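Local coordinates for protein transcriptional regulator, Crp/Fnr family (Eubacterium rectale ATCC 33656, PDB 3DV8) that probably regulates transcription as a Crp/Fnr-family factor, joining a cyclic nucleotide-binding-type sensor domain to a helix-turn-helix domain expected to bind DNA, at residues A[35-40]-A[93-98]. Sequence-based numbering, arbitrary orientation.
Sequences TIIHNG and VTIEAE
I37 and H38 both face I95 across two antiparallel strands, so the first strand carries one residue more than its partner here. The carbonyl oxygen of I95 accepts two N-H groups, from I37 N at 2.9 Å and from H38 N at 3.2 Å, the latter nearly straight (171°). In return I95 N gives its hydrogen to H38 O at 2.8 Å. Farther along, A97 N bonds to T35 O and G40 N to V93 O, so backbone bonds continue on both sides of the irregularity. This is a classic beta bulge, shifting the register by one residue between the I36–E96 and H38–I95 pairs. It lies in the edge strand 36-39 of one sheet of the cyclic nucleotide-binding domain, a cupin-type beta fold; 94-97 is the inner neighbour, with strand 55-60 on its other flank. Apolar contacts gather round I95, whose two branches divide the work. CD1 meets H38 CB at 3.9 Å, while chi1 of -49° sets CG1 beside the backbone N and leaves CG2 anti to it, where CG2 touches I37 CD1 at 4.0 Å. An alanine in place of I95 would probably open a gap beside H38 CB and take away the methyl that I37 CD1 rests on, leaving the I37 side chain to L55 and V31. On the face carrying I36, T94 and E96, methyl meets methyl: I36 CG2 lies 3.6 Å from T94 CG2. Polar side-chain contacts are feebler. H38 ND1 makes a weak, bent hydrogen bond (122°) to V93 O, which lies oblique to the ring, while G40 N sits above one ring face and NE2 bonds weakly to D43 O. The N39 and T94 side chains run alongside each other on the I36 face, with N39 OD1 3.4 Å from T94 OG1, at best a weak contact.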
ATOM      1  N   THR A  35     -21.167  12.801   1.980  1.00 54.36           N
ATOM      2  CA  THR A  35     -20.562  13.675   0.972  1.00 54.70           C
ATOM      3  C   THR A  35     -19.189  13.125   0.580  1.00 55.87           C
ATOM      4  O   THR A  35     -18.365  12.813   1.450  1.00 55.69           O
ATOM      5  CB  THR A  35     -20.340  15.126   1.471  1.00 54.54           C
ATOM      6  OG1 THR A  35     -21.553  15.669   2.000  1.00 55.13           O
ATOM      7  CG2 THR A  35     -19.827  16.027   0.343  1.00 52.83           C
ATOM      8  N   ILE A  36     -18.962  13.019  -0.729  1.00 56.59           N
ATOM      9  CA  ILE A  36     -17.667  12.652  -1.299  1.00 56.79           C
ATOM     10  C   ILE A  36     -16.911  14.002  -1.364  1.00 56.69           C
ATOM     11  O   ILE A  36     -17.397  14.948  -1.974  1.00 56.13           O
ATOM     12  CB  ILE A  36     -17.826  11.977  -2.695  1.00 56.06           C
ATOM     13  CG1 ILE A  36     -18.672  10.697  -2.550  1.00 56.78           C
ATOM     14  CG2 ILE A  36     -16.461  11.679  -3.321  1.00 55.77           C
ATOM     15  CD1 ILE A  36     -18.850   9.871  -3.824  1.00 56.49           C
ATOM     16  N   ILE A  37     -15.778  14.093  -0.666  1.00 57.05           N
ATOM     17  CA  ILE A  37     -14.940  15.311  -0.618  1.00 57.53           C
ATOM     18  C   ILE A  37     -13.771  15.252  -1.610  1.00 58.16           C
ATOM     19  O   ILE A  37     -13.243  16.290  -2.006  1.00 58.62           O
ATOM     20  CB  ILE A  37     -14.485  15.652   0.843  1.00 57.59           C
ATOM     21  CG1 ILE A  37     -13.465  14.658   1.395  1.00 58.25           C
ATOM     22  CG2 ILE A  37     -15.718  15.743   1.770  1.00 59.39           C
ATOM     23  CD1 ILE A  37     -13.319  14.717   2.905  1.00 58.43           C
ATOM     24  N   HIS A  38     -13.354  14.037  -1.973  1.00 58.98           N
ATOM     25  CA  HIS A  38     -12.344  13.792  -3.004  1.00 59.23           C
ATOM     26  C   HIS A  38     -12.755  12.556  -3.833  1.00 59.90           C
ATOM     27  O   HIS A  38     -13.123  11.526  -3.259  1.00 60.73           O
ATOM     28  CB  HIS A  38     -10.978  13.591  -2.382  1.00 58.88           C
ATOM     29  CG  HIS A  38      -9.899  13.406  -3.395  1.00 59.94           C
ATOM     30  ND1 HIS A  38      -9.322  12.184  -3.650  1.00 61.76           N
ATOM     31  CD2 HIS A  38      -9.341  14.278  -4.268  1.00 62.11           C
ATOM     32  CE1 HIS A  38      -8.429  12.319  -4.610  1.00 60.64           C
ATOM     33  NE2 HIS A  38      -8.424  13.576  -5.007  1.00 61.72           N
ATOM     34  N   ASN A  39     -12.698  12.673  -5.163  1.00 59.85           N
ATOM     35  CA  ASN A  39     -13.116  11.607  -6.081  1.00 59.78           C
ATOM     36  C   ASN A  39     -12.070  11.403  -7.170  1.00 59.92           C
ATOM     37  O   ASN A  39     -12.262  11.802  -8.314  1.00 59.64           O
ATOM     38  CB  ASN A  39     -14.511  11.947  -6.661  1.00 59.93           C
ATOM     39  CG  ASN A  39     -15.131  10.806  -7.480  1.00 60.22           C
ATOM     40  OD1 ASN A  39     -14.904   9.620  -7.219  1.00 61.80           O
ATOM     41  ND2 ASN A  39     -15.949  11.174  -8.456  1.00 61.00           N
ATOM     42  N   GLY A  40     -10.953  10.794  -6.774  1.00 60.85           N
ATOM     43  CA  GLY A  40      -9.837  10.482  -7.663  1.00 62.09           C
ATOM     44  C   GLY A  40      -9.248  11.698  -8.357  1.00 63.73           C
ATOM     45  O   GLY A  40      -9.132  12.761  -7.742  1.00 63.74           O
ATOM     46  N   VAL A  93      -8.129   7.402  -5.316  1.00 56.83           N
ATOM     47  CA  VAL A  93      -8.913   7.006  -4.152  1.00 56.55           C
ATOM     48  C   VAL A  93     -10.111   7.938  -4.023  1.00 56.79           C
ATOM     49  O   VAL A  93     -10.068   9.075  -4.515  1.00 57.85           O
ATOM     50  CB  VAL A  93      -8.066   7.063  -2.834  1.00 56.54           C
ATOM     51  CG1 VAL A  93      -6.854   6.130  -2.925  1.00 53.53           C
ATOM     52  CG2 VAL A  93      -7.625   8.497  -2.500  1.00 54.70           C
ATOM     53  N   THR A  94     -11.173   7.441  -3.388  1.00 55.61           N
ATOM     54  CA  THR A  94     -12.366   8.227  -3.089  1.00 55.14           C
ATOM     55  C   THR A  94     -12.384   8.440  -1.567  1.00 54.82           C
ATOM     56  O   THR A  94     -12.177   7.492  -0.802  1.00 53.73           O
ATOM     57  CB  THR A  94     -13.649   7.557  -3.620  1.00 55.16           C
ATOM     58  OG1 THR A  94     -13.538   7.428  -5.043  1.00 55.88           O
ATOM     59  CG2 THR A  94     -14.901   8.390  -3.293  1.00 54.00           C
ATOM     60  N   ILE A  95     -12.586   9.694  -1.147  1.00 54.80           N
ATOM     61  CA  ILE A  95     -12.643  10.072   0.271  1.00 55.00           C
ATOM     62  C   ILE A  95     -14.018  10.687   0.518  1.00 56.00           C
ATOM     63  O   ILE A  95     -14.440  11.583  -0.236  1.00 56.57           O
ATOM     64  CB  ILE A  95     -11.534  11.072   0.682  1.00 54.71           C
ATOM     65  CG1 ILE A  95     -10.147  10.599   0.192  1.00 55.31           C
ATOM     66  CG2 ILE A  95     -11.525  11.237   2.197  1.00 49.10           C
ATOM     67  CD1 ILE A  95      -9.050  11.622   0.346  1.00 54.70           C
ATOM     68  N   GLU A  96     -14.714  10.192   1.546  1.00 55.93           N
ATOM     69  CA  GLU A  96     -16.045  10.688   1.902  1.00 56.69           C
ATOM     70  C   GLU A  96     -16.251  10.769   3.414  1.00 56.90           C
ATOM     71  O   GLU A  96     -15.578  10.058   4.167  1.00 56.93           O
ATOM     72  CB  GLU A  96     -17.120   9.795   1.268  1.00 56.54           C
ATOM     73  CG  GLU A  96     -17.212   8.387   1.868  1.00 57.09           C
ATOM     74  CD  GLU A  96     -18.233   7.489   1.192  1.00 57.74           C
ATOM     75  OE1 GLU A  96     -18.658   7.770   0.051  1.00 62.15           O
ATOM     76  OE2 GLU A  96     -18.597   6.475   1.817  1.00 55.57           O
ATOM     77  N   ALA A  97     -17.204  11.607   3.833  1.00 57.23           N
ATOM     78  CA  ALA A  97     -17.548  11.788   5.253  1.00 57.47           C
ATOM     79  C   ALA A  97     -18.503  10.683   5.733  1.00 57.39           C
ATOM     80  O   ALA A  97     -19.618  10.565   5.218  1.00 57.22           O
ATOM     81  CB  ALA A  97     -18.193  13.174   5.479  1.00 56.59           C
ATOM     82  N   GLU A  98     -18.062   9.881   6.702  1.00 57.37           N
ATOM     83  CA  GLU A  98     -18.920   8.845   7.328  1.00 58.15           C
ATOM     84  C   GLU A  98     -19.844   9.394   8.413  1.00 58.89           C
ATOM     85  O   GLU A  98     -20.847   8.761   8.743  1.00 59.46           O
ATOM     86  CB  GLU A  98     -18.099   7.699   7.905  1.00 58.38           C
ATOM     87  CG  GLU A  98     -17.588   6.775   6.868  1.00 56.59           C
ATOM     88  CD  GLU A  98     -16.931   5.573   7.484  1.00 60.43           C
ATOM     89  OE1 GLU A  98     -15.958   5.746   8.263  1.00 58.13           O
ATOM     90  OE2 GLU A  98     -17.393   4.460   7.165  1.00 57.92           O
TER